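Local coordinates for odorant binding protein ASP5 (Apis mellifera, PDB 3R72) that probably carries odorant molecules in the antennae of the honeybee, enclosing small hydrophobic ligands in a pocket lined by its helices and C-terminal tail, at residues F63-I68 / K103-Y107; Y47-M52 / K118-P122. All coordinates share one frame; numbering follows the deposited sequence.

From the N terminus, the chain runs through helix 5-23 and reaches helix 42-54, which supplies the first half of contact 2. Residues 63-68 start at the end of the short hairpin of strands 58-59 and 62-63 and run into helix 65-75; they meet residues 103-107 of helix 100-114, closing the smaller loop of contact 1. Beyond that helix the C-terminal tail folds back, and its last residues, Phe121 and Pro122, settle on 47-52 to close contact 2, so the larger loop encloses the smaller. Contact 1 thus ties the hairpin end and helix 65-75 to helix 100-114, contact 2 the tail to helix 42-54. The Thr104 hydroxyl hydrogen-bonds to Thr48 and Thr49. Both contacts also touch one n-butyl-benzenesulfonamide molecule.

Contact 1: F63-I68 / K103-Y107; sequences FDFDMI and KTYQY. With NBB (N-butyl-benzenesulfonamide), chain B.
A chi1 of -177° turns Tyr107 CG away from the backbone N and sends the ring across from helix 100-114 to Phe63, whose own ring, placed anti to the carbonyl carbon (chi1 -62°), reaches back to meet it. Phe63 CZ lies 3.5 Å from Tyr107 CB, and the two rings meet obliquely, their planes inclined at 38°. In its own plane, the edge of Phe63 also faces a backbone carbonyl, with Phe63 CZ 3.5 Å from Lys103 O, while the methyl CG2 of Thr104 rests near Phe63 CE1. Phe65 comes in beside them: its edge atom CE1 approaches Tyr107 CE1 at 3.7 Å, and Phe63 CB sits over one face of the Phe65 ring. Further along the tyrosine, Ile68 comes from the opposite direction, setting CD1 4.0 Å from Tyr107 CZ and CG2 3.8 Å from Tyr107 OH. Asp64 is the N-cap of helix 65-75, its OD1 accepting from Met67 N. Val88 and Cys91 of helix 81-91 also touch Tyr107. The ligand lies near the same ring, with Tyr107 CE2 3.8 Å from C2 of n-butyl-benzenesulfonamide. Phe63, Phe65 and Tyr107 thus make an aromatic cluster whose Tyr107 lines the ligand pocket of a helical protein of the PBP/GOBP family.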
loop_
_atom_site.group_PDB
_atom_site.type_symbol
_atom_site.label_atom_id
_atom_site.label_comp_id
_atom_site.label_asym_id
_atom_site.label_seq_id
_atom_site.Cartn_x
_atom_site.Cartn_y
_atom_site.Cartn_z
ATOM N N PHE A 63 2.287 10.338 -5.932
ATOM C CA PHE A 63 1.874 10.046 -4.570
ATOM C C PHE A 63 1.252 11.273 -3.944
ATOM O O PHE A 63 1.652 12.395 -4.250
ATOM C CB PHE A 63 3.087 9.591 -3.751
ATOM C CG PHE A 63 3.693 8.338 -4.277
ATOM C CD1 PHE A 63 3.119 7.110 -4.005
ATOM C CD2 PHE A 63 4.752 8.385 -5.150
ATOM C CE1 PHE A 63 3.616 5.954 -4.548
ATOM C CE2 PHE A 63 5.257 7.218 -5.701
ATOM C CZ PHE A 63 4.694 6.012 -5.403
ATOM N N ASP A 64 0.285 11.046 -3.069
ATOM C CA ASP A 64 -0.260 12.102 -2.244
ATOM C C ASP A 64 0.188 11.800 -0.823
ATOM O O ASP A 64 -0.454 11.031 -0.106
ATOM C CB ASP A 64 -1.789 12.181 -2.367
ATOM C CG ASP A 64 -2.362 13.336 -1.591
ATOM O OD1 ASP A 64 -1.710 13.749 -0.612
ATOM O OD2 ASP A 64 -3.459 13.825 -1.927
ATOM N N PHE A 65 1.327 12.364 -0.443
ATOM C CA PHE A 65 1.897 12.039 0.856
ATOM C C PHE A 65 1.079 12.601 2.007
ATOM O O PHE A 65 1.048 11.983 3.066
ATOM C CB PHE A 65 3.377 12.421 0.966
ATOM C CG PHE A 65 4.261 11.633 0.048
ATOM C CD1 PHE A 65 4.434 10.269 0.222
ATOM C CD2 PHE A 65 4.903 12.243 -1.018
ATOM C CE1 PHE A 65 5.230 9.547 -0.665
ATOM C CE2 PHE A 65 5.701 11.513 -1.884
ATOM C CZ PHE A 65 5.851 10.184 -1.708
ATOM N N ASP A 66 0.385 13.721 1.808
ATOM C CA ASP A 66 -0.519 14.196 2.861
ATOM C C ASP A 66 -1.608 13.144 3.137
ATOM O O ASP A 66 -1.941 12.884 4.291
ATOM C CB ASP A 66 -1.189 15.534 2.487
ATOM C CG ASP A 66 -0.246 16.734 2.510
ATOM O OD1 ASP A 66 0.935 16.621 2.914
ATOM O OD2 ASP A 66 -0.725 17.817 2.120
ATOM N N MET A 67 -2.136 12.539 2.081
ATOM C CA MET A 67 -3.170 11.527 2.252
ATOM C C MET A 67 -2.612 10.208 2.781
ATOM O O MET A 67 -3.288 9.523 3.534
ATOM C CB MET A 67 -3.929 11.304 0.948
ATOM C CG MET A 67 -5.073 10.339 1.118
ATOM S SD MET A 67 -6.346 10.914 2.280
ATOM C CE MET A 67 -7.301 11.971 1.189
ATOM N N ILE A 68 -1.375 9.859 2.425
ATOM C CA ILE A 68 -0.728 8.689 3.019
ATOM C C ILE A 68 -0.659 8.862 4.540
ATOM O O ILE A 68 -1.004 7.939 5.287
ATOM C CB ILE A 68 0.657 8.436 2.392
ATOM C CG1 ILE A 68 0.462 7.919 0.965
ATOM C CG2 ILE A 68 1.462 7.449 3.213
ATOM C CD1 ILE A 68 1.697 7.880 0.103
ATOM N N LYS A 103 5.962 2.656 -10.151
ATOM C CA LYS A 103 6.205 3.589 -9.059
ATOM C C LYS A 103 5.527 3.151 -7.768
ATOM O O LYS A 103 6.161 3.116 -6.713
ATOM C CB LYS A 103 5.738 4.983 -9.431
ATOM C CG LYS A 103 6.588 5.674 -10.488
ATOM C CD LYS A 103 6.213 7.151 -10.610
ATOM C CE LYS A 103 6.990 7.837 -11.706
ATOM N NZ LYS A 103 6.334 9.088 -12.182
ATOM N N THR A 104 4.236 2.850 -7.822
ATOM C CA THR A 104 3.558 2.449 -6.597
ATOM C C THR A 104 4.129 1.147 -6.053
ATOM O O THR A 104 4.275 0.996 -4.842
ATOM C CB THR A 104 2.023 2.369 -6.738
ATOM O OG1 THR A 104 1.656 1.391 -7.715
ATOM C CG2 THR A 104 1.452 3.698 -7.123
ATOM N N TYR A 105 4.497 0.220 -6.931
ATOM C CA TYR A 105 5.080 -1.030 -6.471
ATOM C C TYR A 105 6.408 -0.798 -5.748
ATOM O O TYR A 105 6.682 -1.417 -4.725
ATOM C CB TYR A 105 5.307 -1.952 -7.639
ATOM C CG TYR A 105 5.579 -3.412 -7.342
ATOM C CD1 TYR A 105 4.667 -4.203 -6.666
ATOM C CD2 TYR A 105 6.716 -4.032 -7.837
ATOM C CE1 TYR A 105 4.860 -5.556 -6.507
ATOM C CE2 TYR A 105 6.919 -5.387 -7.681
ATOM C CZ TYR A 105 5.989 -6.135 -7.008
ATOM O OH TYR A 105 6.119 -7.480 -6.850
ATOM N N GLN A 106 7.230 0.103 -6.278
ATOM C CA GLN A 106 8.480 0.463 -5.633
ATOM C C GLN A 106 8.220 1.075 -4.251
ATOM O O GLN A 106 8.941 0.805 -3.301
ATOM C CB GLN A 106 9.271 1.439 -6.505
ATOM C CG GLN A 106 9.852 0.843 -7.799
ATOM C CD GLN A 106 10.098 1.889 -8.864
ATOM O OE1 GLN A 106 10.262 3.070 -8.559
ATOM N NE2 GLN A 106 10.097 1.467 -10.128
ATOM N N TYR A 107 7.201 1.920 -4.137
ATOM C CA TYR A 107 6.867 2.552 -2.867
ATOM C C TYR A 107 6.433 1.510 -1.834
ATOM O O TYR A 107 6.864 1.527 -0.677
ATOM C CB TYR A 107 5.775 3.623 -3.094
ATOM C CG TYR A 107 5.448 4.353 -1.823
ATOM C CD1 TYR A 107 6.281 5.372 -1.378
ATOM C CD2 TYR A 107 4.373 4.011 -1.040
ATOM C CE1 TYR A 107 6.071 6.018 -0.188
ATOM C CE2 TYR A 107 4.146 4.672 0.153
ATOM C CZ TYR A 107 5.012 5.665 0.574
ATOM O OH TYR A 107 4.824 6.291 1.772
HETATM O O1S NBB B . -1.245 3.662 0.237
HETATM S S NBB B . -1.466 2.638 1.190
HETATM O O2S NBB B . -2.460 1.662 0.836
HETATM N N10 NBB B . -1.914 3.360 2.546
HETATM C C11 NBB B . -1.090 4.395 3.135
HETATM C C12 NBB B . -1.120 4.349 4.651
HETATM C C13 NBB B . -0.413 3.131 5.247
HETATM C C14 NBB B . 1.088 3.243 5.084
HETATM C C4 NBB B . -0.046 1.871 1.482
HETATM C C5 NBB B . -0.038 0.789 2.365
HETATM C C6 NBB B . 1.152 0.105 2.655
HETATM C C1 NBB B . 2.352 0.479 2.072
HETATM C C2 NBB B . 2.361 1.528 1.183
HETATM C C3 NBB B . 1.187 2.220 0.891
#

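Contact 2: Y47-M52 / K118-P122. With NBB (N-butyl-benzenesulfonamide), chain B; NBB (N-butyl-benzenesulfonamide), chain C.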
loop_
_atom_site.group_PDB
_atom_site.type_symbol
_atom_site.label_atom_id
_atom_site.label_comp_id
_atom_site.label_asym_id
_atom_site.label_seq_id
_atom_site.Cartn_x
_atom_site.Cartn_y
_atom_site.Cartn_z
ATOM N N TYR A 47 -1.955 -3.768 -9.606
ATOM C CA TYR A 47 -2.829 -3.966 -8.450
ATOM C C TYR A 47 -2.500 -2.941 -7.359
ATOM O O TYR A 47 -3.404 -2.359 -6.754
ATOM C CB TYR A 47 -2.742 -5.412 -7.935
ATOM C CG TYR A 47 -3.440 -5.622 -6.620
ATOM C CD1 TYR A 47 -4.781 -5.986 -6.554
ATOM C CD2 TYR A 47 -2.764 -5.418 -5.432
ATOM C CE1 TYR A 47 -5.420 -6.130 -5.327
ATOM C CE2 TYR A 47 -3.395 -5.569 -4.211
ATOM C CZ TYR A 47 -4.722 -5.929 -4.169
ATOM O OH TYR A 47 -5.370 -6.070 -2.965
ATOM N N THR A 48 -1.214 -2.722 -7.093
ATOM C CA THR A 48 -0.858 -1.749 -6.071
ATOM C C THR A 48 -1.360 -0.362 -6.414
ATOM O O THR A 48 -1.795 0.378 -5.537
ATOM C CB THR A 48 0.641 -1.739 -5.689
ATOM O OG1 THR A 48 1.464 -1.231 -6.744
ATOM C CG2 THR A 48 1.112 -3.117 -5.240
ATOM N N THR A 49 -1.290 0.001 -7.689
ATOM C CA THR A 49 -1.798 1.292 -8.114
ATOM C C THR A 49 -3.316 1.385 -7.943
ATOM O O THR A 49 -3.830 2.422 -7.534
ATOM C CB THR A 49 -1.435 1.585 -9.578
ATOM O OG1 THR A 49 -0.075 1.209 -9.811
ATOM C CG2 THR A 49 -1.652 3.067 -9.914
ATOM N N CYS A 50 -4.019 0.309 -8.271
ATOM C CA CYS A 50 -5.461 0.260 -8.122
ATOM C C CYS A 50 -5.855 0.550 -6.670
ATOM O O CYS A 50 -6.739 1.382 -6.407
ATOM C CB CYS A 50 -5.986 -1.108 -8.588
ATOM S SG CYS A 50 -7.780 -1.345 -8.488
ATOM N N ILE A 51 -5.169 -0.100 -5.729
ATOM C CA ILE A 51 -5.466 0.076 -4.319
ATOM C C ILE A 51 -5.121 1.494 -3.863
ATOM O O ILE A 51 -5.907 2.148 -3.177
ATOM C CB ILE A 51 -4.701 -0.963 -3.467
ATOM C CG1 ILE A 51 -5.235 -2.376 -3.714
ATOM C CG2 ILE A 51 -4.740 -0.624 -1.988
ATOM C CD1 ILE A 51 -6.653 -2.645 -3.217
ATOM N N MET A 52 -3.927 1.981 -4.219
ATOM C CA MET A 52 -3.551 3.322 -3.771
ATOM C C MET A 52 -4.473 4.382 -4.365
ATOM O O MET A 52 -4.783 5.388 -3.721
ATOM C CB MET A 52 -2.082 3.625 -4.059
ATOM C CG MET A 52 -1.165 2.751 -3.216
ATOM S SD MET A 52 0.589 3.155 -3.275
ATOM C CE MET A 52 0.635 4.708 -2.415
ATOM N N LYS A 118 5.835 -6.090 10.248
ATOM C CA LYS A 118 4.568 -5.401 10.425
ATOM C C LYS A 118 3.923 -4.922 9.122
ATOM O O LYS A 118 2.827 -4.374 9.153
ATOM C CB LYS A 118 4.749 -4.243 11.406
ATOM C CG LYS A 118 5.298 -4.707 12.757
ATOM C CD LYS A 118 4.969 -3.772 13.896
ATOM C CE LYS A 118 5.394 -4.384 15.227
ATOM N NZ LYS A 118 5.024 -3.523 16.387
ATOM N N PHE A 119 4.561 -5.159 7.981
ATOM C CA PHE A 119 4.010 -4.737 6.686
ATOM C C PHE A 119 2.589 -5.223 6.481
ATOM O O PHE A 119 2.270 -6.361 6.788
ATOM C CB PHE A 119 4.887 -5.303 5.591
ATOM C CG PHE A 119 4.376 -5.055 4.197
ATOM C CD1 PHE A 119 4.649 -3.870 3.510
ATOM C CD2 PHE A 119 3.643 -6.024 3.549
ATOM C CE1 PHE A 119 4.187 -3.683 2.209
ATOM C CE2 PHE A 119 3.185 -5.843 2.256
ATOM C CZ PHE A 119 3.471 -4.676 1.593
ATOM N N PHE A 120 1.755 -4.349 5.918
ATOM C CA PHE A 120 0.395 -4.663 5.500
ATOM C C PHE A 120 0.088 -3.882 4.233
ATOM O O PHE A 120 0.389 -2.710 4.154
ATOM C CB PHE A 120 -0.598 -4.273 6.591
ATOM C CG PHE A 120 -2.035 -4.569 6.235
ATOM C CD1 PHE A 120 -2.589 -5.788 6.570
ATOM C CD2 PHE A 120 -2.815 -3.645 5.542
ATOM C CE1 PHE A 120 -3.906 -6.081 6.237
ATOM C CE2 PHE A 120 -4.135 -3.934 5.203
ATOM C CZ PHE A 120 -4.676 -5.156 5.550
ATOM N N PHE A 121 -0.509 -4.535 3.255
ATOM C CA PHE A 121 -1.038 -3.860 2.083
ATOM C C PHE A 121 -2.385 -4.526 1.786
ATOM O O PHE A 121 -2.487 -5.742 1.848
ATOM C CB PHE A 121 -0.093 -3.981 0.884
ATOM C CG PHE A 121 -0.471 -3.085 -0.250
ATOM C CD1 PHE A 121 -0.100 -1.745 -0.241
ATOM C CD2 PHE A 121 -1.258 -3.543 -1.288
ATOM C CE1 PHE A 121 -0.472 -0.890 -1.261
ATOM C CE2 PHE A 121 -1.618 -2.703 -2.321
ATOM C CZ PHE A 121 -1.229 -1.374 -2.301
ATOM N N PRO A 122 -3.423 -3.745 1.460
ATOM C CA PRO A 122 -4.746 -4.349 1.253
ATOM C C PRO A 122 -4.759 -5.454 0.202
ATOM O O PRO A 122 -5.423 -6.488 0.418
ATOM C CB PRO A 122 -5.603 -3.162 0.806
ATOM C CG PRO A 122 -4.975 -2.010 1.438
ATOM C CD PRO A 122 -3.488 -2.277 1.418
ATOM O OXT PRO A 122 -4.119 -5.311 -0.856
HETATM O O1S NBB B . -1.245 3.662 0.237
HETATM S S NBB B . -1.466 2.638 1.190
HETATM O O2S NBB B . -2.460 1.662 0.836
HETATM N N10 NBB B . -1.914 3.360 2.546
HETATM C C11 NBB B . -1.090 4.395 3.135
HETATM C C12 NBB B . -1.120 4.349 4.651
HETATM C C13 NBB B . -0.413 3.131 5.247
HETATM C C14 NBB B . 1.088 3.243 5.084
HETATM C C4 NBB B . -0.046 1.871 1.482
HETATM C C5 NBB B . -0.038 0.789 2.365
HETATM C C6 NBB B . 1.152 0.105 2.655
HETATM C C1 NBB B . 2.352 0.479 2.072
HETATM C C2 NBB B . 2.361 1.528 1.183
HETATM C C3 NBB B . 1.187 2.220 0.891
HETATM O O1S NBB C . -3.364 -0.264 4.338
HETATM S S NBB C . -3.983 0.873 4.959
HETATM O O2S NBB C . -3.594 2.130 4.386
HETATM N N10 NBB C . -3.550 0.880 6.498
HETATM C C11 NBB C . -3.805 -0.277 7.338
HETATM C C12 NBB C . -2.850 -0.325 8.523
HETATM C C13 NBB C . -3.317 -1.303 9.591
HETATM C C14 NBB C . -3.191 -2.735 9.133
HETATM C C4 NBB C . -5.603 0.758 4.892
HETATM C C5 NBB C . -6.414 1.887 4.704
HETATM C C6 NBB C . -7.807 1.793 4.655
HETATM C C1 NBB C . -8.412 0.555 4.822
HETATM C C2 NBB C . -7.626 -0.568 5.015
HETATM C C3 NBB C . -6.235 -0.471 5.048
#
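Phe121 and Ile51 join the C-terminal tail to helix 42-54 in the interior of this PBP/GOBP-family fold, where the tail forms part of the wall of the ligand pocket. The phenylalanine can be followed outward. From CB, which points toward the helix, CG stands anti to the backbone N (chi1 -169°) and the ring enters between Thr48 and Ile51 of helix 42-54 and the chain B n-butyl-benzenesulfonamide. On one side, Phe121 CD1 lies 3.6 Å from C5 of that ligand, and CE1 meets its C4 and O2S as well as Met52 CG. On the other, CD2 passes Tyr47 CE2, which lies at the ring edge and in its plane, and Phe121 CE2 packs 3.7 Å from Ile51 CB. At the tip, Phe121 CZ packs 3.6 Å from Ile51 CG2 and 3.7 Å from Thr48 O. Were the ring cut back to an alanine, a gap would probably open between Ile51 and the ligand's benzene ring, leaving both without their shared aromatic neighbour. Pro122 CD covers one face of the Phe121 ring, while Pro122 CG rests 3.7 Å from Ile51 CG2. The second ligand, chain C, places C14 over a face of the Phe120 ring. The terminal carboxylate is held at two points: Arg16 of helix 5-23 donates to Pro122 O, and Tyr47 OH, approached by the carboxylate in the plane of its ring, donates to Pro122 OXT at 2.6 Å.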